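Local coordinates for protein 4-hydroxybutyrate coenzyme A transferase (Shewanella oneidensis, PDB 2OAS) that binds coenzyme A and probably transfers it between an acyl-CoA and a free carboxylate such as acetate or 4-hydroxybutyrate, at residues His72-Gly77 / Pro83-Gly88; Ala37-Ala42 / Glu59-Pro64; Cys221-Lys226 / Leu240-Lys245; Gly204-Met209 / Thr251-Tyr256. All coordinates share one frame; numbering follows the deposited sequence.

Contact 1: residues His72-Gly77 / Pro83-Gly88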
loop_
_atom_site.group_PDB
_atom_site.type_symbol
_atom_site.label_atom_id
_atom_site.label_comp_id
_atom_site.label_asym_id
_atom_site.label_seq_id
_atom_site.Cartn_x
_atom_site.Cartn_y
_atom_site.Cartn_z
ATOM N N HIS A 72 -25.509 8.084 -7.704
ATOM C CA HIS A 72 -24.313 7.361 -8.116
ATOM C C HIS A 72 -23.382 7.054 -6.942
ATOM O O HIS A 72 -23.148 7.920 -6.106
ATOM C CB HIS A 72 -23.542 8.177 -9.170
ATOM C CG HIS A 72 -24.322 8.430 -10.420
ATOM N ND1 HIS A 72 -25.127 9.534 -10.582
ATOM C CD2 HIS A 72 -24.469 7.689 -11.547
ATOM C CE1 HIS A 72 -25.738 9.464 -11.752
ATOM N NE2 HIS A 72 -25.357 8.353 -12.357
ATOM N N ARG A 73 -22.872 5.820 -6.885
ATOM C CA ARG A 73 -21.930 5.388 -5.835
ATOM C C ARG A 73 -20.672 4.977 -6.594
ATOM O O ARG A 73 -20.594 3.880 -7.135
ATOM C CB ARG A 73 -22.486 4.205 -5.047
ATOM C CG ARG A 73 -21.740 3.908 -3.742
ATOM C CD ARG A 73 -22.504 2.883 -2.912
ATOM N NE ARG A 73 -21.818 2.468 -1.692
ATOM C CZ ARG A 73 -21.767 3.177 -0.569
ATOM N NH1 ARG A 73 -22.364 4.360 -0.496
ATOM N NH2 ARG A 73 -21.143 2.688 0.494
ATOM N N CYS A 74 -19.689 5.863 -6.625
ATOM C CA CYS A 74 -18.475 5.629 -7.382
ATOM C C CYS A 74 -17.250 5.087 -6.680
ATOM O O CYS A 74 -16.815 5.619 -5.655
ATOM C CB CYS A 74 -18.065 6.917 -8.084
ATOM S SG CYS A 74 -19.385 7.725 -8.967
ATOM N N PHE A 75 -16.687 4.033 -7.260
ATOM C CA PHE A 75 -15.468 3.433 -6.754
ATOM C C PHE A 75 -14.356 4.151 -7.505
ATOM O O PHE A 75 -13.183 4.049 -7.163
ATOM C CB PHE A 75 -15.435 1.937 -7.078
ATOM C CG PHE A 75 -16.410 1.138 -6.279
ATOM C CD1 PHE A 75 -17.262 0.237 -6.894
ATOM C CD2 PHE A 75 -16.469 1.284 -4.893
ATOM C CE1 PHE A 75 -18.169 -0.501 -6.144
ATOM C CE2 PHE A 75 -17.376 0.549 -4.140
ATOM C CZ PHE A 75 -18.225 -0.349 -4.766
ATOM N N PHE A 76 -14.752 4.889 -8.533
ATOM C CA PHE A 76 -13.812 5.632 -9.356
ATOM C C PHE A 76 -14.624 6.666 -10.100
ATOM O O PHE A 76 -15.593 6.322 -10.774
ATOM C CB PHE A 76 -13.152 4.712 -10.365
ATOM C CG PHE A 76 -11.905 5.265 -10.969
ATOM C CD1 PHE A 76 -10.659 4.857 -10.496
ATOM C CD2 PHE A 76 -11.965 6.151 -12.043
ATOM C CE1 PHE A 76 -9.492 5.311 -11.085
ATOM C CE2 PHE A 76 -10.800 6.620 -12.645
ATOM C CZ PHE A 76 -9.557 6.199 -12.166
ATOM N N GLY A 77 -14.230 7.928 -9.986
ATOM C CA GLY A 77 -14.962 8.981 -10.659
ATOM C C GLY A 77 -14.674 9.154 -12.144
ATOM O O GLY A 77 -13.642 8.714 -12.671
ATOM N N PRO A 83 -18.739 16.474 -11.318
ATOM C CA PRO A 83 -19.539 17.605 -10.849
ATOM C C PRO A 83 -20.507 17.202 -9.746
ATOM O O PRO A 83 -20.810 17.994 -8.850
ATOM C CB PRO A 83 -20.252 18.065 -12.113
ATOM C CG PRO A 83 -20.422 16.775 -12.870
ATOM C CD PRO A 83 -19.063 16.147 -12.715
ATOM N N LEU A 84 -20.995 15.969 -9.819
ATOM C CA LEU A 84 -21.924 15.476 -8.819
ATOM C C LEU A 84 -21.198 15.146 -7.512
ATOM O O LEU A 84 -21.717 15.394 -6.426
ATOM C CB LEU A 84 -22.673 14.239 -9.335
ATOM C CG LEU A 84 -24.041 14.453 -10.012
ATOM C CD1 LEU A 84 -23.939 15.489 -11.119
ATOM C CD2 LEU A 84 -24.545 13.118 -10.561
ATOM N N LEU A 85 -19.996 14.592 -7.610
ATOM C CA LEU A 85 -19.242 14.261 -6.413
ATOM C C LEU A 85 -18.852 15.549 -5.684
ATOM O O LEU A 85 -19.040 15.679 -4.469
ATOM C CB LEU A 85 -17.994 13.446 -6.776
ATOM C CG LEU A 85 -18.282 12.018 -7.241
ATOM C CD1 LEU A 85 -17.061 11.406 -7.902
ATOM C CD2 LEU A 85 -18.732 11.196 -6.053
ATOM N N GLN A 86 -18.318 16.502 -6.443
ATOM C CA GLN A 86 -17.888 17.784 -5.899
ATOM C C GLN A 86 -19.071 18.554 -5.328
ATOM O O GLN A 86 -18.922 19.322 -4.383
ATOM C CB GLN A 86 -17.183 18.617 -6.990
ATOM C CG GLN A 86 -15.914 17.933 -7.557
ATOM C CD GLN A 86 -15.187 18.754 -8.622
ATOM O OE1 GLN A 86 -15.801 19.266 -9.562
ATOM N NE2 GLN A 86 -13.871 18.870 -8.481
ATOM N N SER A 87 -20.253 18.336 -5.889
ATOM C CA SER A 87 -21.448 19.023 -5.411
ATOM C C SER A 87 -22.152 18.217 -4.323
ATOM O O SER A 87 -23.241 18.581 -3.878
ATOM C CB SER A 87 -22.414 19.270 -6.575
ATOM O OG SER A 87 -22.793 18.047 -7.184
ATOM N N GLY A 88 -21.527 17.118 -3.914
ATOM C CA GLY A 88 -22.095 16.267 -2.880
ATOM C C GLY A 88 -23.388 15.564 -3.257
ATOM O O GLY A 88 -24.165 15.203 -2.377
#
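H72 and L84 meet inside a beta-alpha-beta crossover, in which strand 70-74 of the eight-stranded parallel sheet of the N-terminal, Rossmann-like part passes through helix 82-86 to the neighbouring strand 91-92. The unit illustrates how such a helix is seated on its sheet by two leucine ends, which meet a ring, a sulfur and a bare stretch of backbone. H72 directs its CB toward the helix, and with CG beside the backbone N (chi1 -61°) its ring reaches L84 CD2, which lies 3.6 Å from H72 ND1. The methyl comes at the ring obliquely, in plain van der Waals contact. R73 leaves from the other side of the strand; its NH2 forms a salt bridge with E399 of the second subunit, while its stem lies on T49 and L51 of strand 48-52. C74 returns to the helix side, where its SG stands 4.5 Å from L85 CD1, a loose apolar approach. The backbone of C74 is at the same time bonded to D91 and V93, joining the strand directly to the last strand of the unit. Past the strand end, F75 packs against L103 and F104 of helix 100-105, while F76 touches the bound coenzyme A. G77 brings the chain back to the helix and offers its backbone to L85. At its own end the helix turns off at G88, whose positive phi belongs to a Schellman motif, with G88 N bonded to L85 O at 2.9 Å. L85 thus works at both ends: its carbonyl closes the last helical turn, and its CD1 lies 4.2 Å from G77 CA.

Contact 2: residues Ala37-Ala42 / Glu59-Pro64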
loop_
_atom_site.group_PDB
_atom_site.type_symbol
_atom_site.label_atom_id
_atom_site.label_comp_id
_atom_site.label_asym_id
_atom_site.label_seq_id
_atom_site.Cartn_x
_atom_site.Cartn_y
_atom_site.Cartn_z
ATOM N N ALA A 37 -32.111 4.093 -21.304
ATOM C CA ALA A 37 -33.494 3.716 -21.060
ATOM C C ALA A 37 -33.801 3.856 -19.564
ATOM O O ALA A 37 -34.930 4.146 -19.174
ATOM C CB ALA A 37 -33.744 2.291 -21.517
ATOM N N LEU A 38 -32.783 3.659 -18.738
ATOM C CA LEU A 38 -32.934 3.762 -17.294
ATOM C C LEU A 38 -33.035 5.232 -16.906
ATOM O O LEU A 38 -33.540 5.572 -15.840
ATOM C CB LEU A 38 -31.733 3.119 -16.595
ATOM C CG LEU A 38 -31.666 3.148 -15.076
ATOM C CD1 LEU A 38 -32.861 2.403 -14.494
ATOM C CD2 LEU A 38 -30.365 2.537 -14.605
ATOM N N ALA A 39 -32.551 6.100 -17.788
ATOM C CA ALA A 39 -32.589 7.544 -17.547
ATOM C C ALA A 39 -34.037 7.981 -17.469
ATOM O O ALA A 39 -34.354 9.012 -16.880
ATOM C CB ALA A 39 -31.870 8.289 -18.674
ATOM N N LYS A 40 -34.915 7.193 -18.077
ATOM C CA LYS A 40 -36.335 7.504 -18.051
ATOM C C LYS A 40 -37.106 6.635 -17.071
ATOM O O LYS A 40 -37.816 7.154 -16.211
ATOM C CB LYS A 40 -36.927 7.380 -19.454
ATOM C CG LYS A 40 -36.739 8.650 -20.273
ATOM C CD LYS A 40 -35.720 8.477 -21.372
ATOM C CE LYS A 40 -36.291 7.619 -22.483
ATOM N NZ LYS A 40 -35.406 7.608 -23.676
ATOM N N HIS A 41 -36.951 5.317 -17.188
ATOM C CA HIS A 41 -37.631 4.372 -16.304
ATOM C C HIS A 41 -37.408 4.703 -14.823
ATOM O O HIS A 41 -38.321 4.578 -14.007
ATOM C CB HIS A 41 -37.138 2.947 -16.584
ATOM C CG HIS A 41 -37.720 1.913 -15.667
ATOM N ND1 HIS A 41 -39.060 1.599 -15.652
ATOM C CD2 HIS A 41 -37.144 1.132 -14.729
ATOM C CE1 HIS A 41 -39.287 0.667 -14.746
ATOM N NE2 HIS A 41 -38.141 0.367 -14.171
ATOM N N ALA A 42 -36.191 5.110 -14.487
ATOM C CA ALA A 42 -35.859 5.444 -13.110
ATOM C C ALA A 42 -36.699 6.607 -12.589
ATOM O O ALA A 42 -36.849 6.774 -11.384
ATOM C CB ALA A 42 -34.381 5.791 -12.999
ATOM N N GLU A 59 -23.703 10.212 -19.414
ATOM C CA GLU A 59 -24.056 11.520 -18.865
ATOM C C GLU A 59 -25.549 11.767 -18.781
ATOM O O GLU A 59 -25.978 12.749 -18.171
ATOM C CB GLU A 59 -23.394 12.662 -19.641
ATOM C CG GLU A 59 -23.372 12.512 -21.137
ATOM C CD GLU A 59 -22.294 11.548 -21.593
ATOM O OE1 GLU A 59 -21.130 11.733 -21.185
ATOM O OE2 GLU A 59 -22.611 10.610 -22.357
ATOM N N SER A 60 -26.345 10.885 -19.381
ATOM C CA SER A 60 -27.793 11.048 -19.320
ATOM C C SER A 60 -28.285 10.718 -17.902
ATOM O O SER A 60 -29.308 11.234 -17.454
ATOM C CB SER A 60 -28.491 10.143 -20.347
ATOM O OG SER A 60 -28.329 8.773 -20.036
ATOM N N LEU A 61 -27.542 9.867 -17.202
ATOM C CA LEU A 61 -27.891 9.480 -15.847
ATOM C C LEU A 61 -27.428 10.502 -14.817
ATOM O O LEU A 61 -27.641 10.321 -13.621
ATOM C CB LEU A 61 -27.292 8.124 -15.506
ATOM C CG LEU A 61 -27.947 6.918 -16.174
ATOM C CD1 LEU A 61 -27.186 5.652 -15.781
ATOM C CD2 LEU A 61 -29.396 6.823 -15.743
ATOM N N SER A 62 -26.793 11.569 -15.276
ATOM C CA SER A 62 -26.318 12.597 -14.364
ATOM C C SER A 62 -27.162 13.861 -14.483
ATOM O O SER A 62 -26.816 14.904 -13.936
ATOM C CB SER A 62 -24.851 12.920 -14.641
ATOM O OG SER A 62 -24.701 13.470 -15.934
ATOM N N HIS A 63 -28.277 13.748 -15.196
ATOM C CA HIS A 63 -29.202 14.857 -15.392
ATOM C C HIS A 63 -29.953 15.114 -14.083
ATOM O O HIS A 63 -30.381 14.168 -13.407
ATOM C CB HIS A 63 -30.184 14.511 -16.515
ATOM C CG HIS A 63 -30.986 15.677 -17.009
ATOM N ND1 HIS A 63 -32.173 16.070 -16.425
ATOM C CD2 HIS A 63 -30.754 16.552 -18.019
ATOM C CE1 HIS A 63 -32.635 17.136 -17.056
ATOM N NE2 HIS A 63 -31.793 17.448 -18.026
ATOM N N PRO A 64 -30.123 16.401 -13.715
ATOM C CA PRO A 64 -30.809 16.832 -12.487
ATOM C C PRO A 64 -32.150 16.160 -12.269
ATOM O O PRO A 64 -32.588 15.968 -11.130
ATOM C CB PRO A 64 -30.926 18.340 -12.674
ATOM C CG PRO A 64 -29.665 18.662 -13.425
ATOM C CD PRO A 64 -29.646 17.570 -14.473
#
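L61 touches A39 with one branch: L61 CD2 comes to 3.7 Å from A39 CA, over the backbone of helix 32-41. This helix is the connection of a beta-alpha-beta crossover between the neighbouring parallel strands 21-24 and 48-52, and the loop 59-64 belongs to the next connection of the same sheet, the one leading to strand 70-74. A small residue on the helix lets the loop come close, with A39 and L61 5.4 Å apart at their CA atoms. The same L61 methyl lies 4.4 Å from L38 CG and so spans two successive helix residues. Beside it, A39 CB touches S60 OG at 3.8 Å. Placed between the backbone N and the carbonyl carbon (chi1 66°), this OG lies against the alanine methyl and, in the next shell, is hydrogen-bonded to D36 OD1, a polar tie back to the helix. L61 also packs on L70 and H72 of strand 70-74, and L38 on V13 of helix 9-13, which places the contact between helix 9-13 and strand 70-74. The loop is braced from within by S62, whose OG donates to E59 O at 2.7 Å, tilted 32° from the carbonyl plane.

Contact 3: residues Cys221-Lys226 / Leu240-Lys245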
loop_
_atom_site.group_PDB
_atom_site.type_symbol
_atom_site.label_atom_id
_atom_site.label_comp_id
_atom_site.label_asym_id
_atom_site.label_seq_id
_atom_site.Cartn_x
_atom_site.Cartn_y
_atom_site.Cartn_z
ATOM N N CYS A 221 8.581 5.625 -28.187
ATOM C CA CYS A 221 10.026 5.579 -27.994
ATOM C C CYS A 221 10.525 4.175 -27.681
ATOM O O CYS A 221 11.704 3.989 -27.381
ATOM C CB CYS A 221 10.452 6.524 -26.875
ATOM S SG CYS A 221 9.896 8.261 -27.082
ATOM N N LEU A 222 9.633 3.190 -27.748
ATOM C CA LEU A 222 10.007 1.809 -27.462
ATOM C C LEU A 222 10.100 0.971 -28.721
ATOM O O LEU A 222 10.343 -0.237 -28.652
ATOM C CB LEU A 222 8.988 1.168 -26.517
ATOM C CG LEU A 222 9.253 1.151 -25.011
ATOM C CD1 LEU A 222 9.622 2.535 -24.529
ATOM C CD2 LEU A 222 8.016 0.655 -24.272
ATOM N N THR A 223 9.910 1.608 -29.873
ATOM C CA THR A 223 9.956 0.908 -31.155
ATOM C C THR A 223 11.326 0.301 -31.435
ATOM O O THR A 223 11.526 -0.348 -32.461
ATOM C CB THR A 223 9.575 1.846 -32.330
ATOM O OG1 THR A 223 10.518 2.918 -32.428
ATOM C CG2 THR A 223 8.179 2.420 -32.126
ATOM N N GLY A 224 12.261 0.521 -30.516
ATOM C CA GLY A 224 13.597 -0.015 -30.671
ATOM C C GLY A 224 13.883 -1.175 -29.733
ATOM O O GLY A 224 14.862 -1.898 -29.917
ATOM N N HIS A 225 13.033 -1.360 -28.725
ATOM C CA HIS A 225 13.226 -2.447 -27.777
ATOM C C HIS A 225 12.759 -3.772 -28.370
ATOM O O HIS A 225 12.348 -3.827 -29.522
ATOM C CB HIS A 225 12.470 -2.161 -26.481
ATOM C CG HIS A 225 12.994 -0.984 -25.718
ATOM N ND1 HIS A 225 12.964 0.302 -26.214
ATOM C CD2 HIS A 225 13.564 -0.900 -24.491
ATOM C CE1 HIS A 225 13.491 1.126 -25.326
ATOM N NE2 HIS A 225 13.864 0.421 -24.272
ATOM N N LYS A 226 12.828 -4.836 -27.576
ATOM C CA LYS A 226 12.406 -6.157 -28.025
ATOM C C LYS A 226 12.104 -7.102 -26.876
ATOM O O LYS A 226 12.606 -6.935 -25.767
ATOM C CB LYS A 226 13.458 -6.779 -28.945
ATOM C CG LYS A 226 14.894 -6.451 -28.578
ATOM C CD LYS A 226 15.899 -7.116 -29.526
ATOM C CE LYS A 226 15.535 -6.922 -31.006
ATOM N NZ LYS A 226 15.448 -5.490 -31.409
ATOM N N LEU A 240 -0.921 -1.849 -29.389
ATOM C CA LEU A 240 -1.203 -2.513 -30.647
ATOM C C LEU A 240 -0.103 -2.253 -31.685
ATOM O O LEU A 240 0.307 -3.167 -32.402
ATOM C CB LEU A 240 -2.572 -2.047 -31.162
ATOM C CG LEU A 240 -3.080 -2.543 -32.513
ATOM C CD1 LEU A 240 -3.220 -4.054 -32.511
ATOM C CD2 LEU A 240 -4.404 -1.875 -32.809
ATOM N N GLN A 241 0.387 -1.020 -31.754
ATOM C CA GLN A 241 1.433 -0.660 -32.711
ATOM C C GLN A 241 2.760 -1.372 -32.467
ATOM O O GLN A 241 3.450 -1.737 -33.410
ATOM C CB GLN A 241 1.665 0.851 -32.692
ATOM C CG GLN A 241 0.486 1.661 -33.215
ATOM C CD GLN A 241 0.822 3.138 -33.362
ATOM O OE1 GLN A 241 0.927 3.871 -32.370
ATOM N NE2 GLN A 241 1.011 3.580 -34.612
ATOM N N LEU A 242 3.121 -1.556 -31.200
ATOM C CA LEU A 242 4.369 -2.223 -30.846
ATOM C C LEU A 242 4.247 -3.724 -31.068
ATOM O O LEU A 242 5.241 -4.422 -31.274
ATOM C CB LEU A 242 4.734 -1.931 -29.384
ATOM C CG LEU A 242 5.583 -0.676 -29.108
ATOM C CD1 LEU A 242 5.020 0.520 -29.839
ATOM C CD2 LEU A 242 5.650 -0.417 -27.611
ATOM N N VAL A 243 3.022 -4.221 -31.026
ATOM C CA VAL A 243 2.803 -5.630 -31.242
ATOM C C VAL A 243 3.053 -5.952 -32.705
ATOM O O VAL A 243 3.766 -6.907 -33.021
ATOM C CB VAL A 243 1.361 -6.034 -30.864
ATOM C CG1 VAL A 243 1.101 -7.487 -31.237
ATOM C CG2 VAL A 243 1.158 -5.816 -29.365
ATOM N N GLU A 244 2.495 -5.142 -33.599
ATOM C CA GLU A 244 2.674 -5.395 -35.021
ATOM C C GLU A 244 4.114 -5.138 -35.456
ATOM O O GLU A 244 4.526 -5.529 -36.551
ATOM C CB GLU A 244 1.684 -4.549 -35.837
ATOM C CG GLU A 244 1.640 -3.076 -35.466
ATOM C CD GLU A 244 0.362 -2.360 -35.941
ATOM O OE1 GLU A 244 0.499 -1.268 -36.568
ATOM O OE2 GLU A 244 -0.769 -2.876 -35.676
ATOM N N LYS A 245 4.883 -4.517 -34.570
ATOM C CA LYS A 245 6.288 -4.230 -34.826
ATOM C C LYS A 245 7.166 -5.360 -34.293
ATOM O O LYS A 245 8.375 -5.361 -34.502
ATOM C CB LYS A 245 6.682 -2.905 -34.158
ATOM C CG LYS A 245 6.991 -1.780 -35.131
ATOM C CD LYS A 245 5.838 -1.571 -36.095
ATOM C CE LYS A 245 6.262 -0.781 -37.337
ATOM N NZ LYS A 245 5.194 -0.771 -38.401
#
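L222 O, the carbonyl of a leucine that packs on L242, accepts the backbone N-H of H225 at 2.9 Å and so closes a type I beta turn from L222 to H225. The turn is a small example of how a tight reversal brings its first and last side chains together. It brings the H225 ring back over L222, whose CG lies 4.0 Å above one ring face, offset toward the rim, while H225 NE2 is held by the carbonyl of V201. Across the contact, L222 CB meets L242 CD2 at 3.9 Å, so here the leucine on the turn offers its stem and the leucine on the helix its branch end. The turn follows helix 213-220 and precedes strand 229-230, and these two elements complete a beta-alpha-beta crossover that starts from strand 206-208, the parallel neighbour of 229-230 in the six-stranded mixed sheet. Helix 237-244 comes later in the chain and lays L242 against this turn. The other L242 branch lies toward the exposed T223, its CD1 4.3 Å from T223 CG2. With OG1 between the backbone N and the carbonyl carbon (chi1 62°), T223 turns this methyl, not its hydroxyl, to the leucine. Deeper in, L222 also packs on L228 and L242 on I248, so both leucines are buried. On the helix, L240 O accepts E244 N at 3.2 Å, and the side chain of L240 itself turns to L271 and Y274 of helix 269-275. K245 begins toward the turn, but its chain then leads its ammonium away from it.

Contact 4: residues Gly204-Met209 / Thr251-Tyr256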
loop_
_atom_site.group_PDB
_atom_site.type_symbol
_atom_site.label_atom_id
_atom_site.label_comp_id
_atom_site.label_asym_id
_atom_site.label_seq_id
_atom_site.Cartn_x
_atom_site.Cartn_y
_atom_site.Cartn_z
ATOM N N GLY A 204 12.967 -6.855 -22.749
ATOM C CA GLY A 204 12.367 -7.944 -21.997
ATOM C C GLY A 204 11.515 -7.511 -20.819
ATOM O O GLY A 204 11.054 -8.358 -20.045
ATOM N N ASP A 205 11.317 -6.199 -20.677
ATOM C CA ASP A 205 10.511 -5.649 -19.597
ATOM C C ASP A 205 9.043 -5.978 -19.767
ATOM O O ASP A 205 8.536 -6.019 -20.885
ATOM C CB ASP A 205 10.671 -4.140 -19.523
ATOM C CG ASP A 205 11.894 -3.721 -18.740
ATOM O OD1 ASP A 205 12.740 -4.579 -18.398
ATOM O OD2 ASP A 205 12.014 -2.511 -18.470
ATOM N N CYS A 206 8.370 -6.208 -18.643
ATOM C CA CYS A 206 6.942 -6.531 -18.645
ATOM C C CYS A 206 6.133 -5.265 -18.337
ATOM O O CYS A 206 5.907 -4.927 -17.172
ATOM C CB CYS A 206 6.657 -7.592 -17.606
ATOM S SG CYS A 206 4.985 -8.155 -17.669
ATOM N N LEU A 207 5.684 -4.589 -19.388
ATOM C CA LEU A 207 4.957 -3.328 -19.272
ATOM C C LEU A 207 3.580 -3.288 -18.641
ATOM O O LEU A 207 2.793 -4.245 -18.697
ATOM C CB LEU A 207 4.834 -2.670 -20.648
ATOM C CG LEU A 207 6.079 -2.446 -21.509
ATOM C CD1 LEU A 207 5.658 -1.912 -22.872
ATOM C CD2 LEU A 207 7.021 -1.506 -20.805
ATOM N N GLN A 208 3.304 -2.129 -18.056
ATOM C CA GLN A 208 2.030 -1.820 -17.441
ATOM C C GLN A 208 1.868 -0.308 -17.541
ATOM O O GLN A 208 2.686 0.450 -17.002
ATOM C CB GLN A 208 1.998 -2.277 -15.990
ATOM C CG GLN A 208 0.670 -2.013 -15.291
ATOM C CD GLN A 208 0.506 -0.543 -14.871
ATOM O OE1 GLN A 208 1.257 -0.033 -14.029
ATOM N NE2 GLN A 208 -0.471 0.144 -15.467
HETATM N N MSE A 209 0.812 0.116 -18.240
HETATM C CA MSE A 209 0.528 1.532 -18.454
HETATM C C MSE A 209 -0.934 1.898 -18.576
HETATM O O MSE A 209 -1.802 1.037 -18.638
HETATM C CB MSE A 209 1.176 2.006 -19.736
HETATM C CG MSE A 209 2.657 2.125 -19.696
HETATM SE SE MSE A 209 3.178 2.684 -21.442
HETATM C CE MSE A 209 4.048 1.025 -21.976
ATOM N N THR A 251 7.451 -13.013 -24.455
ATOM C CA THR A 251 8.323 -14.171 -24.347
ATOM C C THR A 251 9.027 -14.279 -22.995
ATOM O O THR A 251 9.345 -15.377 -22.548
ATOM C CB THR A 251 9.386 -14.141 -25.459
ATOM O OG1 THR A 251 8.747 -14.307 -26.728
ATOM C CG2 THR A 251 10.397 -15.253 -25.256
ATOM N N LYS A 252 9.258 -13.144 -22.343
ATOM C CA LYS A 252 9.961 -13.150 -21.065
ATOM C C LYS A 252 9.104 -13.162 -19.804
ATOM O O LYS A 252 9.622 -13.029 -18.698
ATOM C CB LYS A 252 10.938 -11.975 -21.021
ATOM C CG LYS A 252 11.947 -12.000 -22.155
ATOM C CD LYS A 252 12.617 -13.368 -22.229
ATOM C CE LYS A 252 13.365 -13.566 -23.534
ATOM N NZ LYS A 252 13.849 -14.975 -23.673
ATOM N N LYS A 253 7.796 -13.336 -19.969
ATOM C CA LYS A 253 6.890 -13.389 -18.826
ATOM C C LYS A 253 6.830 -14.810 -18.275
ATOM O O LYS A 253 7.130 -15.768 -18.988
ATOM C CB LYS A 253 5.483 -12.951 -19.234
ATOM C CG LYS A 253 5.345 -11.474 -19.636
ATOM C CD LYS A 253 3.883 -11.008 -19.493
ATOM C CE LYS A 253 2.916 -11.895 -20.286
ATOM N NZ LYS A 253 1.472 -11.538 -20.163
ATOM N N ARG A 254 6.454 -14.953 -17.010
ATOM C CA ARG A 254 6.342 -16.281 -16.414
ATOM C C ARG A 254 4.875 -16.598 -16.150
ATOM O O ARG A 254 4.489 -17.765 -16.022
ATOM C CB ARG A 254 7.147 -16.380 -15.109
ATOM C CG ARG A 254 8.613 -15.998 -15.264
ATOM C CD ARG A 254 9.502 -16.606 -14.176
ATOM N NE ARG A 254 10.884 -16.111 -14.215
ATOM C CZ ARG A 254 11.679 -16.134 -15.286
ATOM N NH1 ARG A 254 12.914 -15.659 -15.197
ATOM N NH2 ARG A 254 11.245 -16.623 -16.444
ATOM N N PHE A 255 4.057 -15.552 -16.070
ATOM C CA PHE A 255 2.637 -15.730 -15.825
ATOM C C PHE A 255 1.924 -15.432 -17.124
ATOM O O PHE A 255 1.843 -14.281 -17.548
ATOM C CB PHE A 255 2.170 -14.799 -14.715
ATOM C CG PHE A 255 0.700 -14.872 -14.437
ATOM C CD1 PHE A 255 -0.185 -14.030 -15.104
ATOM C CD2 PHE A 255 0.199 -15.767 -13.499
ATOM C CE1 PHE A 255 -1.553 -14.079 -14.833
ATOM C CE2 PHE A 255 -1.160 -15.825 -13.223
ATOM C CZ PHE A 255 -2.040 -14.980 -13.891
ATOM N N TYR A 256 1.414 -16.489 -17.751
ATOM C CA TYR A 256 0.728 -16.388 -19.032
ATOM C C TYR A 256 1.678 -15.849 -20.103
ATOM O O TYR A 256 1.440 -14.795 -20.691
ATOM C CB TYR A 256 -0.505 -15.482 -18.935
ATOM C CG TYR A 256 -1.759 -16.173 -18.457
ATOM C CD1 TYR A 256 -1.923 -16.517 -17.114
ATOM C CD2 TYR A 256 -2.794 -16.465 -19.345
ATOM C CE1 TYR A 256 -3.092 -17.130 -16.663
ATOM C CE2 TYR A 256 -3.963 -17.078 -18.911
ATOM C CZ TYR A 256 -4.109 -17.408 -17.569
ATOM O OH TYR A 256 -5.278 -18.006 -17.143
#
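C206 and K253 form the buried part of the contact: C206 SG lies 3.6 Å from K253 CD and 3.9 Å from K253 CG, a thiol set against the aliphatic run of a lysine. The sulfur reaches the lysine because it stands anti to the backbone N (chi1 -174°), and the lysine, bent at chi3 (-55°), passes it and carries its ammonium further inward. That buried ammonium is gripped by carbonyls: NZ donates to K259 O and to V230 O, with a weak third bond to Y256 O at 3.3 Å. Several carbonyl dipoles would favour the charged form, and the case shows how a lysine can be buried when loop and strand carbonyls converge on its end. Strand 206-208 lies in the six-stranded mixed sheet between its parallel neighbours 229-230 and 301-305, so the bond to V230 ties the loop 251-256 to the sheet's edge strand. Further support comes from N298, whose OD1 accepts from the backbone N of both R254 and F255. The solvent side touches almost as closely, but only through backbone and stem atoms. G204, whose positive phi favours glycine, meets K252 there: G204 O touches K252 CB at 3.7 Å, while K252 CG lies 4.1 Å from G204 CA. From there K252, an exposed residue, bends at chi2 and leads its ammonium away from the segment 204-209.

Overall arrangement
The four contacts fall into two pairs on opposite sides of the chain's centre. Contacts 1 and 2 serve the N-terminal parallel sheet and touch through H72, which meets L61; contacts 3 and 4 serve the mixed sheet and join through a probable K226 O to G204 N hydrogen bond and L222 against L207. Contacts 1 and 3 are largely buried, whereas 2 and 4 are partly open. None has a hydrogen bond between its own two segments. In contacts 1 to 3 leucine branches do most of the touching, while contact 4 relies on a cysteine and lysine stems. Only contact 1 includes a residue of the coenzyme A pocket.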